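Local atomic coordinates of oxygen-independent coproporphyrinogen III oxidase (Escherichia coli, PDB entry 1OLT), a protein that catalyses the anaerobic oxidative decarboxylation of two propionate groups of coproporphyrinogen III to the vinyl groups of protoporphyrinogen IX, using S-adenosylmethionine and a [4Fe-4S] cluster. Residues S205-I211 against P234-F240; E38-L42 against R96-F100; C368-V373 against I388-L394; V57-F61 against K81-Y85. All blocks are in the same frame, centred on the assembly; numbering follows the deposited sequence.

In the fold
Three of the contacts touch the radical SAM core. Along the chain contact 2 opens first, joining helix 38-45 to the turn after helix 80-96, and contact 4 falls within the span it encloses; their centres are about 22 Å apart. Contacts 4 and 1 follow, on the sheet that carries the ligand sites, their centres about 24 Å apart. Contact 1 holds Asp209, Ile211 and Phe240 of one S-adenosylmethionine pocket, contact 4 His58 of another. Contact 3 comes last, between helix 365-380 and the end of helix 385-391 with the turn after it. Its centre is about 33 Å from that of contact 1 and about 39 Å from that of contact 4, in a separate C-terminal domain.

Contact 1 (S205-I211 against P234-F240); sequences STNIDLI and PDRLSVF. With SAM (S-adenosylmethionine), chain C.
Two neighbouring parallel strands line part of an S-adenosylmethionine pocket, with Asp209, Ile211 and Phe240 turned to the same face of the sheet as the ligand. Asp209 CG is anti to the carbonyl carbon (chi1 -59°), which sets the carboxylate by the ribose, OD2 2.8 Å from O3' of S-adenosylmethionine. Ile211 reaches the sugar with CG1, 3.6 Å from O2', and its CD1 also approaches the adenine N3. The Phe240 ring presents its edge to the same hydroxyl, CD2 lying 3.4 Å from O2', while its CB sits by N3. Gln172, from the adjoining strand 166-172, is a further ligand residue and touches Ile211. Strands 207-212 and 236-241 with helix 219-232 form a beta-alpha-beta unit, the repeating element of the radical SAM barrel. The segments 207-211 and 236-240 run parallel, 19° apart in direction, and alternate their bonds: Ser238 N gives to Ile208 O, Leu210 N to Ser238 O at 2.8 Å, and Phe240 N to Leu210 O. On the other face Leu210 and Leu237 lie side by side, CD1 to CD2 4.1 Å, both packing on Val229 of the helix. Toward the N-terminal end of the pair, Thr206 N donates to the anti lone pair of Asp235 OD2 at 3.0 Å, while Asp235 OD1 pairs with Arg292. Arg236 lays one guanidinium face over Ser205 CB and sends NH2 to Asp295 and Glu296.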
# COMPACT_ATOMS: atom_id res chain seq x y z
N SER A 205 13.14 4.91 -8.03
CA SER A 205 12.18 4.75 -6.92
C SER A 205 12.00 3.33 -6.46
O SER A 205 10.90 2.94 -6.05
CB SER A 205 10.80 5.29 -7.29
OG SER A 205 10.89 6.65 -7.66
N THR A 206 13.06 2.54 -6.51
CA THR A 206 12.99 1.15 -6.04
C THR A 206 12.79 1.02 -4.53
O THR A 206 13.58 1.56 -3.73
CB THR A 206 14.25 0.42 -6.45
OG1 THR A 206 14.27 0.34 -7.88
CG2 THR A 206 14.23 -0.98 -6.03
N ASN A 207 11.77 0.26 -4.15
CA ASN A 207 11.40 0.03 -2.77
C ASN A 207 11.80 -1.36 -2.36
O ASN A 207 11.68 -2.33 -3.17
CB ASN A 207 9.88 0.22 -2.61
CG ASN A 207 9.41 -0.13 -1.23
OD1 ASN A 207 8.86 -1.23 -0.97
ND2 ASN A 207 9.70 0.72 -0.31
N ILE A 208 12.30 -1.49 -1.14
CA ILE A 208 12.30 -2.79 -0.47
C ILE A 208 11.40 -2.86 0.78
O ILE A 208 11.34 -1.87 1.61
CB ILE A 208 13.67 -3.27 -0.14
CG1 ILE A 208 14.29 -2.53 0.96
CG2 ILE A 208 14.65 -3.23 -1.33
CD1 ILE A 208 15.27 -3.35 1.62
N ASP A 209 10.73 -4.00 0.96
CA ASP A 209 9.97 -4.28 2.16
C ASP A 209 10.80 -5.05 3.19
O ASP A 209 11.52 -6.01 2.84
CB ASP A 209 8.75 -5.15 1.88
CG ASP A 209 7.78 -4.56 0.90
OD1 ASP A 209 7.68 -3.31 0.74
OD2 ASP A 209 7.00 -5.32 0.25
N LEU A 210 10.74 -4.57 4.43
CA LEU A 210 11.27 -5.21 5.57
C LEU A 210 10.13 -5.39 6.59
O LEU A 210 9.16 -4.63 6.58
CB LEU A 210 12.42 -4.44 6.21
CG LEU A 210 13.64 -4.18 5.34
CD1 LEU A 210 14.62 -3.18 6.05
CD2 LEU A 210 14.29 -5.47 5.08
N ILE A 211 10.25 -6.41 7.43
CA ILE A 211 9.32 -6.59 8.56
C ILE A 211 10.08 -6.73 9.87
O ILE A 211 11.06 -7.49 9.98
CB ILE A 211 8.43 -7.82 8.38
CG1 ILE A 211 7.71 -7.81 7.03
CG2 ILE A 211 7.46 -7.95 9.53
CD1 ILE A 211 6.99 -9.17 6.73
N PRO A 234 18.62 0.90 -1.45
CA PRO A 234 17.35 1.07 -2.12
C PRO A 234 16.99 2.53 -2.14
O PRO A 234 17.50 3.28 -1.31
CB PRO A 234 16.35 0.30 -1.23
CG PRO A 234 16.93 0.28 0.09
CD PRO A 234 18.46 0.31 -0.11
N ASP A 235 16.12 2.92 -3.05
CA ASP A 235 15.62 4.28 -3.10
C ASP A 235 14.59 4.55 -1.98
O ASP A 235 14.50 5.68 -1.48
CB ASP A 235 15.00 4.59 -4.46
CG ASP A 235 15.99 4.45 -5.58
OD1 ASP A 235 17.14 4.95 -5.42
OD2 ASP A 235 15.73 3.82 -6.61
N ARG A 236 13.86 3.52 -1.58
CA ARG A 236 12.77 3.66 -0.64
C ARG A 236 12.70 2.37 0.16
O ARG A 236 13.07 1.30 -0.34
CB ARG A 236 11.40 3.84 -1.33
CG ARG A 236 11.12 5.09 -2.06
CD ARG A 236 9.81 5.00 -2.95
NE ARG A 236 9.56 6.28 -3.62
CZ ARG A 236 8.61 6.52 -4.54
NH1 ARG A 236 7.74 5.58 -4.90
NH2 ARG A 236 8.52 7.73 -5.06
N LEU A 237 12.18 2.48 1.39
CA LEU A 237 12.01 1.34 2.28
C LEU A 237 10.62 1.39 2.91
O LEU A 237 10.09 2.46 3.26
CB LEU A 237 13.01 1.29 3.42
CG LEU A 237 14.47 1.21 3.12
CD1 LEU A 237 15.08 2.56 3.03
CD2 LEU A 237 15.19 0.47 4.21
N SER A 238 10.05 0.23 3.05
CA SER A 238 8.83 0.06 3.79
C SER A 238 9.14 -0.92 4.89
O SER A 238 9.48 -2.05 4.60
CB SER A 238 7.73 -0.41 2.87
OG SER A 238 7.57 0.46 1.77
N VAL A 239 8.99 -0.53 6.13
CA VAL A 239 9.37 -1.33 7.30
C VAL A 239 8.08 -1.56 8.11
O VAL A 239 7.63 -0.66 8.83
CB VAL A 239 10.39 -0.61 8.08
CG1 VAL A 239 10.94 -1.52 9.23
CG2 VAL A 239 11.55 -0.20 7.17
N PHE A 240 7.47 -2.72 7.92
CA PHE A 240 6.18 -3.04 8.52
C PHE A 240 6.33 -3.70 9.84
O PHE A 240 7.24 -4.51 10.07
CB PHE A 240 5.41 -4.00 7.58
CG PHE A 240 5.22 -3.44 6.20
CD1 PHE A 240 4.43 -2.31 6.02
CD2 PHE A 240 5.80 -4.02 5.11
CE1 PHE A 240 4.20 -1.78 4.73
CE2 PHE A 240 5.57 -3.50 3.80
CZ PHE A 240 4.78 -2.36 3.63
N SAM C . 5.15 -11.38 -3.17
CA SAM C . 6.32 -10.51 -3.19
C SAM C . 7.33 -10.78 -2.07
O SAM C . 6.94 -11.42 -1.03
OXT SAM C . 8.46 -10.41 -2.30
CB SAM C . 5.79 -9.07 -3.03
CG SAM C . 5.54 -8.46 -1.68
SD SAM C . 4.16 -9.09 -0.77
CE SAM C . 2.76 -8.95 -1.89
C5' SAM C . 3.64 -7.58 0.20
C4' SAM C . 4.35 -7.25 1.56
O4' SAM C . 3.50 -7.38 2.70
C3' SAM C . 5.48 -8.19 1.89
O3' SAM C . 6.66 -7.98 1.10
C2' SAM C . 5.65 -8.02 3.41
O2' SAM C . 6.65 -7.05 3.70
C1' SAM C . 4.31 -7.49 3.85
N9 SAM C . 3.62 -8.35 4.78
C8 SAM C . 2.98 -9.52 4.44
N7 SAM C . 2.42 -10.04 5.53
C5 SAM C . 2.69 -9.20 6.57
C6 SAM C . 2.35 -9.23 7.94
N6 SAM C . 1.62 -10.20 8.48
N1 SAM C . 2.79 -8.21 8.73
C2 SAM C . 3.55 -7.17 8.19
N3 SAM C . 3.87 -7.13 6.87
C4 SAM C . 3.45 -8.14 6.09

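Contact 2 (E38-L42 against R96-F100); sequences EQAFL and RAPLF
Helix 38-45 faces the 3-10 turn 97-99 that follows helix 80-96, the backbones coming nearest at Leu42 and Leu99 with CA atoms 8.3 Å apart. Side chains bridge the gap, chiefly those of Glu38, Phe41 and Arg96. Arg96 grips the carboxylate end-on: NH2 donates to Glu38 OE1 at 3.0 Å and NH1 to Glu38 OE2 at 2.9 Å. Each oxygen uses its syn lone pair, and the two flat groups are nearly coplanar, 16° apart. The Glu38 chain leaves the helix with CG anti to the backbone N and then bends at chi2 (60°), which brings its carboxylate round to the arginine. Phe41 lies against one face of the same guanidinium. Its CE2 stands over the centre of that group, 3.4 Å from Arg96 CZ, and ring and guanidinium are tilted by 17°; NH2 in turn rests over the rim of the ring. Leu99 CD1 comes to the ring's edge at 4.2 Å from Phe41 CE2, and meets Leu42 CD2 at 3.8 Å where the two leucines cross at about a right angle. Leu357 of strand 357-362 touches Glu38, Phe41 and Arg96 alike, so a third part of the chain joins the cluster. With its terminal nitrogens paired in plane and a ring lying over one face, the guanidinium probably has little freedom to rotate, and its charge is probably well balanced by the carboxylate.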
# COMPACT_ATOMS: atom_id res chain seq x y z
N GLU A 38 -24.16 -3.27 -9.17
CA GLU A 38 -23.67 -2.86 -10.46
C GLU A 38 -24.13 -1.49 -10.79
O GLU A 38 -23.39 -0.75 -11.42
CB GLU A 38 -24.19 -3.82 -11.49
CG GLU A 38 -23.66 -3.57 -12.88
CD GLU A 38 -22.15 -3.66 -13.00
OE1 GLU A 38 -21.43 -4.21 -12.11
OE2 GLU A 38 -21.68 -3.19 -14.03
N GLN A 39 -25.34 -1.10 -10.38
CA GLN A 39 -25.74 0.21 -10.80
C GLN A 39 -24.89 1.25 -10.04
O GLN A 39 -24.52 2.29 -10.58
CB GLN A 39 -27.31 0.39 -10.69
CG GLN A 39 -28.11 -0.52 -11.70
CD GLN A 39 -27.68 -0.34 -13.17
OE1 GLN A 39 -27.76 0.77 -13.70
NE2 GLN A 39 -27.22 -1.42 -13.82
N ALA A 40 -24.64 1.00 -8.75
CA ALA A 40 -23.94 1.99 -7.93
C ALA A 40 -22.59 2.16 -8.54
O ALA A 40 -22.06 3.25 -8.62
CB ALA A 40 -23.81 1.52 -6.48
N PHE A 41 -22.04 1.06 -9.05
CA PHE A 41 -20.76 1.10 -9.67
C PHE A 41 -20.79 1.97 -10.92
O PHE A 41 -19.89 2.77 -11.18
CB PHE A 41 -20.25 -0.34 -10.01
CG PHE A 41 -18.91 -0.39 -10.54
CD1 PHE A 41 -17.84 -0.32 -9.70
CD2 PHE A 41 -18.69 -0.48 -11.90
CE1 PHE A 41 -16.53 -0.37 -10.20
CE2 PHE A 41 -17.37 -0.53 -12.42
CZ PHE A 41 -16.30 -0.47 -11.58
N LEU A 42 -21.80 1.76 -11.74
CA LEU A 42 -21.90 2.54 -12.97
C LEU A 42 -22.12 4.03 -12.67
O LEU A 42 -21.54 4.86 -13.34
CB LEU A 42 -23.00 2.00 -13.85
CG LEU A 42 -22.74 0.56 -14.32
CD1 LEU A 42 -23.94 0.14 -15.17
CD2 LEU A 42 -21.49 0.43 -15.13
N ARG A 96 -15.04 -4.32 -18.54
CA ARG A 96 -14.93 -3.08 -17.76
C ARG A 96 -14.31 -1.94 -18.53
O ARG A 96 -14.79 -0.80 -18.45
CB ARG A 96 -14.12 -3.28 -16.48
CG ARG A 96 -14.85 -4.00 -15.40
CD ARG A 96 -16.03 -3.21 -14.95
NE ARG A 96 -16.66 -3.62 -13.70
CZ ARG A 96 -17.98 -3.67 -13.49
NH1 ARG A 96 -18.86 -3.50 -14.47
NH2 ARG A 96 -18.44 -3.99 -12.28
N ALA A 97 -13.31 -2.24 -19.33
CA ALA A 97 -12.59 -1.20 -20.04
C ALA A 97 -13.39 -0.24 -20.94
O ALA A 97 -13.05 0.94 -20.98
CB ALA A 97 -11.42 -1.79 -20.79
N PRO A 98 -14.43 -0.68 -21.67
CA PRO A 98 -15.24 0.27 -22.43
C PRO A 98 -15.91 1.35 -21.57
O PRO A 98 -16.18 2.41 -22.08
CB PRO A 98 -16.31 -0.60 -23.14
CG PRO A 98 -15.69 -1.99 -23.17
CD PRO A 98 -14.86 -2.09 -21.90
N LEU A 99 -16.12 1.09 -20.29
CA LEU A 99 -16.67 2.09 -19.37
C LEU A 99 -15.71 3.29 -19.20
O LEU A 99 -16.12 4.37 -18.82
CB LEU A 99 -16.97 1.48 -18.00
CG LEU A 99 -17.95 0.30 -17.96
CD1 LEU A 99 -18.03 -0.19 -16.59
CD2 LEU A 99 -19.32 0.68 -18.48
N PHE A 100 -14.43 3.07 -19.52
CA PHE A 100 -13.39 4.06 -19.32
C PHE A 100 -12.74 4.52 -20.61
O PHE A 100 -11.61 5.04 -20.57
CB PHE A 100 -12.30 3.43 -18.38
CG PHE A 100 -12.85 2.99 -17.04
CD1 PHE A 100 -13.00 3.91 -15.97
CD2 PHE A 100 -13.28 1.70 -16.86
CE1 PHE A 100 -13.53 3.50 -14.74
CE2 PHE A 100 -13.82 1.28 -15.65
CZ PHE A 100 -13.96 2.18 -14.58

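Contact 3 (C368-V373 against I388-L394); sequences CIRRDV and IEQQWDL. Unlike the reference sequence in segment 388-394: Gln390 (reference Lys).
Trp392 lays its indole against Ile369. CB is 4.0 Å from Ile369 CG1. CG is anti to the carbonyl carbon (chi1 -64°), which carries the indole toward helix 365-380. There the Ile369 CG1 methylene closes to 3.4 Å from Trp392 CG, sitting almost squarely above the five-membered ring as a CH-pi contact, 10° off the ring normal. The pyrrole NE1 comes next: its nearest polar partner across the contact is Asp372 OD2 in the ring plane, but at 3.7 Å this is no hydrogen bond, and NE1 is buried without a partner in the model. The other oxygen, Asp372 OD1, accepts from Arg371 NE and NH2, both on one face of the carboxylate, in a salt bridge. At the far end of the indole, CH2 meets Cys368 CB at 3.7 Å. The tryptophan stands where helix 385-391 stops, in a Schellman motif with Asp393 as the C-prime residue at positive phi: Leu394 N bonds to Glu389 O and Asp393 N to Gln390 O. Both helices belong to the HemN C-terminal domain. Replacing Trp392 with an alanine would probably leave Ile369 CG1 and Cys368 CB without the indole they pack on and open a gap between the helices. A turn earlier, Ile388 CD1 presses on Val373 CG2 at 3.5 Å, closer than usual for two methyl groups, and Leu383 of strand 382-384 touches both residues. Ile369 CD1 reaches Leu394 CD1 at 4.3 Å, with Tyr399 of helix 396-399 touching both side chains.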
# COMPACT_ATOMS: atom_id res chain seq x y z
N CYS A 368 -17.03 11.70 2.94
CA CYS A 368 -16.05 12.32 2.01
C CYS A 368 -15.21 13.37 2.69
O CYS A 368 -14.02 13.46 2.45
CB CYS A 368 -16.75 12.92 0.79
SG CYS A 368 -17.35 11.68 -0.40
N ILE A 369 -15.85 14.21 3.49
CA ILE A 369 -15.14 15.21 4.23
C ILE A 369 -14.02 14.46 4.99
O ILE A 369 -12.84 14.67 4.80
CB ILE A 369 -16.14 15.96 5.17
CG1 ILE A 369 -17.08 16.87 4.34
CG2 ILE A 369 -15.40 16.73 6.22
CD1 ILE A 369 -18.57 16.99 4.90
N ARG A 370 -14.46 13.56 5.86
CA ARG A 370 -13.64 12.97 6.88
C ARG A 370 -12.51 12.20 6.23
O ARG A 370 -11.40 12.17 6.75
CB ARG A 370 -14.48 12.06 7.78
CG ARG A 370 -15.47 12.81 8.71
CD ARG A 370 -16.35 11.87 9.47
NE ARG A 370 -17.26 12.62 10.33
CZ ARG A 370 -16.94 13.18 11.48
NH1 ARG A 370 -15.73 13.10 11.98
NH2 ARG A 370 -17.88 13.85 12.14
N ARG A 371 -12.78 11.60 5.07
CA ARG A 371 -11.73 11.01 4.26
C ARG A 371 -10.67 12.06 3.97
O ARG A 371 -9.47 11.79 4.09
CB ARG A 371 -12.28 10.45 2.93
CG ARG A 371 -11.24 9.86 2.01
CD ARG A 371 -11.64 9.81 0.54
NE ARG A 371 -12.09 11.14 0.17
CZ ARG A 371 -13.00 11.44 -0.73
NH1 ARG A 371 -13.59 10.51 -1.48
NH2 ARG A 371 -13.32 12.73 -0.91
N ASP A 372 -11.11 13.24 3.56
CA ASP A 372 -10.16 14.29 3.20
C ASP A 372 -9.40 14.84 4.44
O ASP A 372 -8.23 15.17 4.33
CB ASP A 372 -10.84 15.46 2.47
CG ASP A 372 -11.40 15.05 1.11
OD1 ASP A 372 -11.03 13.97 0.62
OD2 ASP A 372 -12.22 15.76 0.47
N VAL A 373 -10.05 14.90 5.60
CA VAL A 373 -9.38 15.27 6.85
C VAL A 373 -8.27 14.27 7.17
O VAL A 373 -7.11 14.63 7.42
CB VAL A 373 -10.40 15.34 8.00
CG1 VAL A 373 -9.71 15.45 9.35
CG2 VAL A 373 -11.35 16.54 7.79
N ILE A 388 -11.06 23.11 3.94
CA ILE A 388 -12.18 22.19 4.19
C ILE A 388 -13.50 22.97 4.37
O ILE A 388 -14.53 22.63 3.78
CB ILE A 388 -11.83 21.22 5.35
CG1 ILE A 388 -10.83 20.19 4.82
CG2 ILE A 388 -13.08 20.51 5.88
CD1 ILE A 388 -10.38 19.20 5.79
N GLU A 389 -13.44 24.06 5.12
CA GLU A 389 -14.59 24.98 5.28
C GLU A 389 -15.16 25.57 3.97
O GLU A 389 -16.37 25.78 3.85
CB GLU A 389 -14.20 26.12 6.22
CG GLU A 389 -13.92 25.64 7.63
CD GLU A 389 -13.73 26.78 8.60
OE1 GLU A 389 -13.02 27.74 8.24
OE2 GLU A 389 -14.30 26.71 9.71
N GLN A 390 -14.28 25.84 2.99
CA GLN A 390 -14.69 26.39 1.69
C GLN A 390 -15.33 25.29 0.86
O GLN A 390 -16.52 25.36 0.53
CB GLN A 390 -13.51 26.98 0.91
CG GLN A 390 -13.79 27.19 -0.62
CD GLN A 390 -12.96 28.30 -1.23
OE1 GLN A 390 -11.80 28.48 -0.88
NE2 GLN A 390 -13.56 29.05 -2.16
N GLN A 391 -14.53 24.28 0.53
CA GLN A 391 -15.00 23.18 -0.32
C GLN A 391 -16.35 22.58 0.11
O GLN A 391 -17.18 22.28 -0.75
CB GLN A 391 -13.96 22.04 -0.37
CG GLN A 391 -14.06 21.14 -1.63
CD GLN A 391 -13.23 19.85 -1.49
OE1 GLN A 391 -13.68 18.76 -1.87
NE2 GLN A 391 -12.01 19.97 -0.95
N TRP A 392 -16.55 22.43 1.42
CA TRP A 392 -17.72 21.74 1.98
C TRP A 392 -18.74 22.65 2.70
O TRP A 392 -19.68 22.14 3.30
CB TRP A 392 -17.26 20.64 2.93
CG TRP A 392 -16.48 19.55 2.26
CD1 TRP A 392 -15.14 19.30 2.39
CD2 TRP A 392 -16.99 18.56 1.36
NE1 TRP A 392 -14.80 18.21 1.64
CE2 TRP A 392 -15.91 17.73 0.99
CE3 TRP A 392 -18.26 18.27 0.84
CZ2 TRP A 392 -16.05 16.65 0.10
CZ3 TRP A 392 -18.41 17.19 -0.05
CH2 TRP A 392 -17.30 16.39 -0.40
N ASP A 393 -18.54 23.96 2.65
CA ASP A 393 -19.48 24.96 3.23
C ASP A 393 -19.83 24.61 4.69
O ASP A 393 -21.01 24.47 5.08
CB ASP A 393 -20.75 25.11 2.35
CG ASP A 393 -21.53 26.40 2.64
OD1 ASP A 393 -22.19 26.51 3.70
OD2 ASP A 393 -21.55 27.39 1.87
N LEU A 394 -18.80 24.46 5.51
CA LEU A 394 -19.00 24.21 6.94
C LEU A 394 -18.10 25.08 7.80
O LEU A 394 -17.14 25.68 7.30
CB LEU A 394 -18.84 22.69 7.24
CG LEU A 394 -17.52 21.91 7.54
CD1 LEU A 394 -17.47 20.72 6.65
CD2 LEU A 394 -16.20 22.67 7.46

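Contact 4 (V57-F61 against K81-Y85); sequences VHIPF and KADQY
Tyr85 OH donates to the backbone oxygen His58 O at 2.6 Å, arriving from above the carbonyl plane, 37° out of it; the same hydroxyl is also hydrogen-bonded to Val326 N. With CG anti to the backbone N (chi1 -173°), the phenol extends from its helix to the strand. Pro60 CD lies over one ring face, 3.5 Å from Tyr85 CZ, a CH-pi contact set toward the rim. Ile59 CD1 comes to the edge, 4.1 Å from Tyr85 CE2. Phe61 adds a T-shaped pair: its edge points at the Tyr85 face with the planes at 87°, and CE2 touches Tyr85 CB at 3.5 Å. The far corner, Phe61 CZ, rests 3.9 Å from Lys81 CB. A phenylalanine in place of Tyr85 would probably leave His58 O and Val326 N without their shared hydroxyl partner. His58 lines an S-adenosylmethionine pocket and is held through ND1 by Tyr56 and through NE2 by Asn72 O. Helix 80-96 thus packs on the end of strand 53-62, with Leu343 and Tyr347 of helix 343-353 touching Tyr85, Leu126 of helix 120-133 touching Ile59, and Ile74 of strand 74-75 touching Pro60 and Phe61.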
# COMPACT_ATOMS: atom_id res chain seq x y z
N VAL A 57 -3.88 -4.21 -10.74
CA VAL A 57 -4.17 -5.60 -11.03
C VAL A 57 -3.58 -6.51 -9.92
O VAL A 57 -2.38 -6.39 -9.56
CB VAL A 57 -3.60 -6.04 -12.40
CG1 VAL A 57 -4.01 -7.49 -12.65
CG2 VAL A 57 -4.05 -5.12 -13.53
N HIS A 58 -4.42 -7.35 -9.33
CA HIS A 58 -4.02 -8.28 -8.30
C HIS A 58 -3.59 -9.59 -9.00
O HIS A 58 -4.33 -10.12 -9.81
CB HIS A 58 -5.13 -8.62 -7.35
CG HIS A 58 -4.62 -9.12 -6.04
ND1 HIS A 58 -3.99 -8.29 -5.14
CD2 HIS A 58 -4.64 -10.36 -5.48
CE1 HIS A 58 -3.67 -9.00 -4.06
NE2 HIS A 58 -4.06 -10.25 -4.25
N ILE A 59 -2.40 -10.04 -8.72
CA ILE A 59 -1.89 -11.31 -9.20
C ILE A 59 -1.67 -12.16 -7.95
O ILE A 59 -0.75 -11.88 -7.16
CB ILE A 59 -0.56 -11.14 -9.99
CG1 ILE A 59 -0.62 -10.21 -11.19
CG2 ILE A 59 -0.09 -12.53 -10.48
CD1 ILE A 59 -1.61 -10.59 -12.22
N PRO A 60 -2.53 -13.14 -7.67
CA PRO A 60 -2.48 -13.73 -6.35
C PRO A 60 -1.44 -14.82 -6.11
O PRO A 60 -1.16 -15.10 -4.94
CB PRO A 60 -3.89 -14.32 -6.18
CG PRO A 60 -4.30 -14.74 -7.63
CD PRO A 60 -3.69 -13.65 -8.46
N PHE A 61 -0.83 -15.37 -7.14
CA PHE A 61 -0.06 -16.57 -7.00
C PHE A 61 1.34 -16.33 -6.42
O PHE A 61 2.02 -15.35 -6.78
CB PHE A 61 -0.02 -17.30 -8.38
CG PHE A 61 -1.36 -17.58 -8.95
CD1 PHE A 61 -2.20 -18.46 -8.35
CD2 PHE A 61 -1.79 -16.90 -10.07
CE1 PHE A 61 -3.48 -18.67 -8.86
CE2 PHE A 61 -3.05 -17.12 -10.57
CZ PHE A 61 -3.85 -18.01 -10.00
N LYS A 81 -2.21 -22.36 -13.58
CA LYS A 81 -3.23 -21.49 -12.97
C LYS A 81 -3.06 -20.05 -13.39
O LYS A 81 -4.04 -19.31 -13.45
CB LYS A 81 -3.29 -21.62 -11.48
CG LYS A 81 -3.98 -22.91 -10.99
CD LYS A 81 -3.90 -22.98 -9.53
CE LYS A 81 -4.43 -24.29 -9.03
NZ LYS A 81 -5.79 -24.60 -9.51
N ALA A 82 -1.84 -19.65 -13.71
CA ALA A 82 -1.61 -18.29 -14.10
C ALA A 82 -2.24 -18.03 -15.48
O ALA A 82 -2.74 -16.94 -15.76
CB ALA A 82 -0.15 -18.00 -14.18
N ASP A 83 -2.17 -19.03 -16.36
CA ASP A 83 -2.83 -18.90 -17.71
C ASP A 83 -4.35 -18.81 -17.59
O ASP A 83 -4.96 -18.00 -18.26
CB ASP A 83 -2.48 -20.02 -18.64
CG ASP A 83 -1.02 -20.04 -19.01
OD1 ASP A 83 -0.43 -18.98 -19.49
OD2 ASP A 83 -0.37 -21.12 -18.77
N GLN A 84 -4.93 -19.63 -16.71
CA GLN A 84 -6.35 -19.61 -16.42
C GLN A 84 -6.75 -18.24 -15.83
O GLN A 84 -7.75 -17.71 -16.19
CB GLN A 84 -6.77 -20.68 -15.41
CG GLN A 84 -6.45 -22.12 -15.80
CD GLN A 84 -6.81 -23.13 -14.72
OE1 GLN A 84 -6.76 -22.79 -13.53
NE2 GLN A 84 -7.24 -24.38 -15.14
N TYR A 85 -5.92 -17.69 -14.97
CA TYR A 85 -6.20 -16.44 -14.35
C TYR A 85 -6.17 -15.28 -15.36
O TYR A 85 -7.07 -14.43 -15.34
CB TYR A 85 -5.20 -16.21 -13.21
CG TYR A 85 -5.51 -15.00 -12.38
CD1 TYR A 85 -6.58 -15.00 -11.54
CD2 TYR A 85 -4.73 -13.89 -12.44
CE1 TYR A 85 -6.89 -13.89 -10.77
CE2 TYR A 85 -4.99 -12.76 -11.63
CZ TYR A 85 -6.11 -12.77 -10.81
OH TYR A 85 -6.43 -11.70 -9.99